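Local coordinates for protein serine protease inhibitor 2 (Anopheles gambiae, PDB 3PZF) that inhibits the serine proteases CLIPB9, CLIPB10 and CLIPB4, thereby restraining phenoloxidase activation and melanization in the mosquito hemolymph, at residues Pro45-Glu57 with Val77-Tyr90. Numbering follows the deposited sequence.
Sequences PFSVKILLTLIYE and VIQNDNIDHTRSYY
I78 lays its CG1 over the centre of the Y56 ring, a CH-pi contact 3.7 Å from I78 CG1 to the ring centroid and only 5° off the normal. This loop-to-helix contact borders the packing of two helices of the serpin fold, 45-57 and 83-90, whose segment axes run roughly antiparallel (148°); V77 CG2, 3.7 Å from K49 CG, also packs the loop 77-82 on 45-57. Y90 supplies a knob-into-hole element: its side chain sits among F46, K49, I50 and T53, with I50 CD1 3.4 Å from Y90 CD1 and F46 CE1 at the ring edge. Its hydroxyl ties the loop to the helix through a very short bond, Y90 OH to V77 O (2.5 Å), and accepts a hydrogen bond from a water that in turn accepts one from K49 NZ, itself salt-bridged to D26. Between the helices, T53 CG2 meets T86 CG2 tip to tip at 3.4 Å, tighter than usual, while T53 OG1 donates to K49 O. At the C-terminal end of 45-57, R87, extended from CG to NE, grips E57 side-on. E57 OE2, which also bonds Y132 OH, receives R87 NE at 2.8 Å, and R87 NH2 reaches E57 OE1 at 2.9 Å; each oxygen uses its syn lone pair and lies 6° out of the R87 guanidinium plane.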
loop_
_atom_site.group_PDB
_atom_site.type_symbol
_atom_site.label_atom_id
_atom_site.label_comp_id
_atom_site.label_asym_id
_atom_site.label_seq_id
_atom_site.Cartn_x
_atom_site.Cartn_y
_atom_site.Cartn_z
ATOM N N PRO A 45 0.905 -2.149 -1.640
ATOM C CA PRO A 45 1.330 -3.355 -2.364
ATOM C C PRO A 45 2.820 -3.325 -2.617
ATOM O O PRO A 45 3.477 -4.355 -2.486
ATOM C CB PRO A 45 0.547 -3.295 -3.688
ATOM C CG PRO A 45 -0.632 -2.330 -3.398
ATOM C CD PRO A 45 -0.133 -1.366 -2.357
ATOM N N PHE A 46 3.364 -2.167 -2.951
ATOM C CA PHE A 46 4.818 -2.101 -3.170
ATOM C C PHE A 46 5.558 -2.566 -1.888
ATOM O O PHE A 46 6.546 -3.306 -1.958
ATOM C CB PHE A 46 5.239 -0.683 -3.525
ATOM C CG PHE A 46 6.725 -0.491 -3.521
ATOM C CD1 PHE A 46 7.494 -1.085 -4.501
ATOM C CD2 PHE A 46 7.352 0.272 -2.538
ATOM C CE1 PHE A 46 8.885 -0.933 -4.506
ATOM C CE2 PHE A 46 8.753 0.445 -2.556
ATOM C CZ PHE A 46 9.501 -0.174 -3.535
ATOM N N SER A 47 5.079 -2.150 -0.710
ATOM C CA SER A 47 5.761 -2.536 0.535
ATOM C C SER A 47 5.686 -4.027 0.746
ATOM O O SER A 47 6.598 -4.619 1.295
ATOM C CB SER A 47 5.141 -1.801 1.739
ATOM O OG SER A 47 5.455 -0.413 1.655
ATOM N N VAL A 48 4.601 -4.653 0.316
ATOM C CA VAL A 48 4.510 -6.104 0.424
ATOM C C VAL A 48 5.627 -6.740 -0.392
ATOM O O VAL A 48 6.235 -7.720 0.045
ATOM C CB VAL A 48 3.144 -6.659 -0.017
ATOM C CG1 VAL A 48 3.126 -8.194 0.060
ATOM C CG2 VAL A 48 2.037 -6.100 0.872
ATOM N N LYS A 49 5.916 -6.188 -1.565
ATOM C CA LYS A 49 6.983 -6.776 -2.373
ATOM C C LYS A 49 8.340 -6.609 -1.693
ATOM O O LYS A 49 9.188 -7.499 -1.770
ATOM C CB LYS A 49 6.981 -6.187 -3.784
ATOM C CG LYS A 49 5.639 -6.429 -4.477
ATOM C CD LYS A 49 5.767 -6.222 -6.017
ATOM C CE LYS A 49 5.975 -4.770 -6.409
ATOM N NZ LYS A 49 5.842 -4.604 -7.933
ATOM N N ILE A 50 8.545 -5.481 -1.023
ATOM C CA ILE A 50 9.763 -5.305 -0.218
ATOM C C ILE A 50 9.892 -6.422 0.855
ATOM O O ILE A 50 10.995 -6.968 1.063
ATOM C CB ILE A 50 9.789 -3.921 0.497
ATOM C CG1 ILE A 50 9.874 -2.767 -0.517
ATOM C CG2 ILE A 50 10.989 -3.834 1.446
ATOM C CD1 ILE A 50 11.048 -2.854 -1.440
ATOM N N LEU A 51 8.799 -6.731 1.541
ATOM C CA LEU A 51 8.809 -7.770 2.591
ATOM C C LEU A 51 9.187 -9.115 2.002
ATOM O O LEU A 51 9.989 -9.872 2.561
ATOM C CB LEU A 51 7.415 -7.916 3.240
ATOM C CG LEU A 51 6.885 -6.642 3.874
ATOM C CD1 LEU A 51 5.554 -6.892 4.628
ATOM C CD2 LEU A 51 7.959 -6.119 4.813
ATOM N N LEU A 52 8.568 -9.426 0.879
ATOM C CA LEU A 52 8.846 -10.678 0.185
ATOM C C LEU A 52 10.285 -10.743 -0.293
ATOM O O LEU A 52 10.895 -11.798 -0.232
ATOM C CB LEU A 52 7.895 -10.868 -0.990
ATOM C CG LEU A 52 6.419 -11.023 -0.596
ATOM C CD1 LEU A 52 5.549 -11.055 -1.862
ATOM C CD2 LEU A 52 6.245 -12.291 0.234
ATOM N N THR A 53 10.835 -9.617 -0.743
ATOM C CA THR A 53 12.214 -9.606 -1.216
ATOM C C THR A 53 13.156 -9.741 -0.019
ATOM O O THR A 53 14.158 -10.436 -0.111
ATOM C CB THR A 53 12.523 -8.356 -2.042
ATOM O OG1 THR A 53 11.586 -8.281 -3.129
ATOM C CG2 THR A 53 13.995 -8.434 -2.643
ATOM N N LEU A 54 12.817 -9.159 1.132
ATOM C CA LEU A 54 13.685 -9.389 2.328
ATOM C C LEU A 54 13.701 -10.860 2.709
ATOM O O LEU A 54 14.728 -11.410 3.111
ATOM C CB LEU A 54 13.215 -8.542 3.500
ATOM C CG LEU A 54 13.603 -7.055 3.376
ATOM C CD1 LEU A 54 12.693 -6.223 4.273
ATOM C CD2 LEU A 54 15.105 -6.808 3.721
ATOM N N ILE A 55 12.564 -11.509 2.591
ATOM C CA ILE A 55 12.484 -12.912 2.917
ATOM C C ILE A 55 13.262 -13.724 1.898
ATOM O O ILE A 55 13.966 -14.681 2.269
ATOM C CB ILE A 55 11.020 -13.384 2.998
ATOM C CG1 ILE A 55 10.362 -12.765 4.239
ATOM C CG2 ILE A 55 10.962 -14.904 3.050
ATOM C CD1 ILE A 55 8.824 -12.971 4.334
ATOM N N TYR A 56 13.165 -13.334 0.627
ATOM C CA TYR A 56 13.999 -13.917 -0.428
ATOM C C TYR A 56 15.493 -13.798 -0.112
ATOM O O TYR A 56 16.224 -14.772 -0.206
ATOM C CB TYR A 56 13.663 -13.259 -1.775
ATOM C CG TYR A 56 14.350 -13.884 -2.971
ATOM C CD1 TYR A 56 13.910 -15.091 -3.490
ATOM C CD2 TYR A 56 15.412 -13.247 -3.592
ATOM C CE1 TYR A 56 14.524 -15.648 -4.610
ATOM C CE2 TYR A 56 16.038 -13.802 -4.703
ATOM C CZ TYR A 56 15.583 -15.000 -5.203
ATOM O OH TYR A 56 16.188 -15.563 -6.308
ATOM N N GLU A 57 15.936 -12.611 0.299
ATOM C CA GLU A 57 17.334 -12.371 0.654
ATOM C C GLU A 57 17.777 -13.249 1.835
ATOM O O GLU A 57 18.946 -13.667 1.903
ATOM C CB GLU A 57 17.517 -10.888 1.024
ATOM C CG GLU A 57 17.470 -9.930 -0.196
ATOM C CD GLU A 57 18.846 -9.636 -0.788
ATOM O OE1 GLU A 57 19.838 -10.400 -0.515
ATOM O OE2 GLU A 57 18.940 -8.631 -1.536
ATOM N N VAL A 77 8.207 -11.107 -8.010
ATOM C CA VAL A 77 8.611 -9.979 -7.210
ATOM C C VAL A 77 10.107 -9.721 -7.363
ATOM O O VAL A 77 10.582 -8.614 -7.132
ATOM C CB VAL A 77 8.250 -10.265 -5.725
ATOM C CG1 VAL A 77 9.300 -9.717 -4.767
ATOM C CG2 VAL A 77 6.870 -9.750 -5.415
ATOM N N ILE A 78 10.856 -10.740 -7.771
ATOM C CA ILE A 78 12.302 -10.620 -7.916
ATOM C C ILE A 78 12.671 -10.188 -9.335
ATOM O O ILE A 78 11.966 -10.526 -10.284
ATOM C CB ILE A 78 13.005 -11.970 -7.580
ATOM C CG1 ILE A 78 12.729 -12.362 -6.118
ATOM C CG2 ILE A 78 14.511 -11.909 -7.882
ATOM C CD1 ILE A 78 12.913 -11.236 -5.102
ATOM N N GLN A 79 13.785 -9.460 -9.469
ATOM C CA GLN A 79 14.200 -8.918 -10.753
ATOM C C GLN A 79 15.159 -9.846 -11.466
ATOM O O GLN A 79 16.302 -10.001 -11.046
ATOM C CB GLN A 79 14.869 -7.555 -10.567
ATOM C CG GLN A 79 13.961 -6.499 -9.960
ATOM C CD GLN A 79 12.646 -6.353 -10.704
ATOM O OE1 GLN A 79 11.581 -6.397 -10.092
ATOM N NE2 GLN A 79 12.712 -6.175 -12.029
ATOM N N ASN A 80 14.693 -10.453 -12.554
ATOM C CA ASN A 80 15.529 -11.342 -13.361
ATOM C C ASN A 80 16.374 -12.300 -12.514
ATOM O O ASN A 80 17.484 -12.680 -12.911
ATOM C CB ASN A 80 16.440 -10.518 -14.278
ATOM N N ASP A 81 15.843 -12.692 -11.358
ATOM C CA ASP A 81 16.559 -13.577 -10.438
ATOM C C ASP A 81 18.050 -13.264 -10.426
ATOM O O ASP A 81 18.888 -14.164 -10.520
ATOM C CB ASP A 81 16.341 -15.043 -10.818
ATOM N N ASN A 82 18.371 -11.977 -10.327
ATOM C CA ASN A 82 19.753 -11.510 -10.229
ATOM C C ASN A 82 19.820 -10.496 -9.099
ATOM O O ASN A 82 19.196 -9.431 -9.178
ATOM C CB ASN A 82 20.203 -10.868 -11.536
ATOM C CG ASN A 82 21.591 -10.254 -11.441
ATOM O OD1 ASN A 82 21.908 -9.543 -10.488
ATOM N ND2 ASN A 82 22.425 -10.532 -12.433
ATOM N N ILE A 83 20.567 -10.820 -8.046
ATOM C CA ILE A 83 20.388 -10.135 -6.769
ATOM C C ILE A 83 20.897 -8.695 -6.794
ATOM O O ILE A 83 20.349 -7.816 -6.127
ATOM C CB ILE A 83 21.067 -10.895 -5.610
ATOM C CG1 ILE A 83 20.316 -10.605 -4.312
ATOM C CG2 ILE A 83 22.517 -10.499 -5.490
ATOM C CD1 ILE A 83 18.905 -11.186 -4.285
ATOM N N ASP A 84 21.934 -8.447 -7.569
ATOM C CA ASP A 84 22.443 -7.085 -7.684
ATOM C C ASP A 84 21.372 -6.169 -8.266
ATOM O O ASP A 84 21.213 -5.024 -7.825
ATOM C CB ASP A 84 23.659 -7.045 -8.595
ATOM C CG ASP A 84 24.233 -5.650 -8.724
ATOM O OD1 ASP A 84 24.747 -5.139 -7.705
ATOM O OD2 ASP A 84 24.169 -5.067 -9.833
ATOM N N HIS A 85 20.671 -6.668 -9.283
ATOM C CA HIS A 85 19.620 -5.896 -9.940
ATOM C C HIS A 85 18.465 -5.709 -8.979
ATOM O O HIS A 85 17.784 -4.687 -8.999
ATOM C CB HIS A 85 19.070 -6.625 -11.159
ATOM C CG HIS A 85 18.127 -5.797 -11.982
ATOM N ND1 HIS A 85 17.973 -4.436 -11.799
ATOM C CD2 HIS A 85 17.301 -6.132 -13.003
ATOM C CE1 HIS A 85 17.086 -3.974 -12.663
ATOM N NE2 HIS A 85 16.664 -4.982 -13.407
ATOM N N THR A 86 18.208 -6.737 -8.172
ATOM C CA THR A 86 17.045 -6.704 -7.287
ATOM C C THR A 86 17.246 -5.619 -6.240
ATOM O O THR A 86 16.348 -4.808 -5.992
ATOM C CB THR A 86 16.802 -8.085 -6.631
ATOM O OG1 THR A 86 16.474 -9.037 -7.652
ATOM C CG2 THR A 86 15.665 -8.048 -5.608
ATOM N N ARG A 87 18.426 -5.600 -5.638
ATOM C CA ARG A 87 18.769 -4.593 -4.659
ATOM C C ARG A 87 18.693 -3.188 -5.247
ATOM O O ARG A 87 18.062 -2.334 -4.657
ATOM C CB ARG A 87 20.154 -4.854 -4.089
ATOM C CG ARG A 87 20.167 -6.027 -3.122
ATOM C CD ARG A 87 21.630 -6.527 -2.856
ATOM N NE ARG A 87 21.596 -7.744 -2.048
ATOM C CZ ARG A 87 22.676 -8.451 -1.707
ATOM N NH1 ARG A 87 23.881 -8.051 -2.090
ATOM N NH2 ARG A 87 22.548 -9.552 -0.975
ATOM N N SER A 88 19.329 -2.938 -6.388
ATOM C CA SER A 88 19.356 -1.578 -6.926
ATOM C C SER A 88 17.966 -1.135 -7.355
ATOM O O SER A 88 17.622 0.021 -7.207
ATOM C CB SER A 88 20.358 -1.425 -8.081
ATOM O OG SER A 88 20.115 -2.371 -9.098
ATOM N N TYR A 89 17.157 -2.071 -7.838
ATOM C CA TYR A 89 15.782 -1.776 -8.239
ATOM C C TYR A 89 14.956 -1.325 -7.059
ATOM O O TYR A 89 14.371 -0.241 -7.093
ATOM C CB TYR A 89 15.120 -3.023 -8.836
ATOM C CG TYR A 89 13.695 -2.806 -9.293
ATOM C CD1 TYR A 89 13.435 -2.092 -10.460
ATOM C CD2 TYR A 89 12.628 -3.333 -8.598
ATOM C CE1 TYR A 89 12.153 -1.891 -10.901
ATOM C CE2 TYR A 89 11.312 -3.124 -9.032
ATOM C CZ TYR A 89 11.098 -2.407 -10.196
ATOM O OH TYR A 89 9.823 -2.178 -10.670
ATOM N N TYR A 90 14.846 -2.173 -6.037
ATOM C CA TYR A 90 14.018 -1.824 -4.890
ATOM C C TYR A 90 14.591 -0.624 -4.156
ATOM O O TYR A 90 13.846 0.210 -3.650
ATOM C CB TYR A 90 13.776 -3.023 -3.963
ATOM C CG TYR A 90 12.776 -3.957 -4.565
ATOM C CD1 TYR A 90 11.445 -3.558 -4.699
ATOM C CD2 TYR A 90 13.143 -5.195 -5.062
ATOM C CE1 TYR A 90 10.518 -4.378 -5.267
ATOM C CE2 TYR A 90 12.205 -6.040 -5.628
ATOM C CZ TYR A 90 10.887 -5.609 -5.734
ATOM O OH TYR A 90 9.907 -6.394 -6.284
HETATM O O HOH W 1 8.332 -5.453 -8.646
#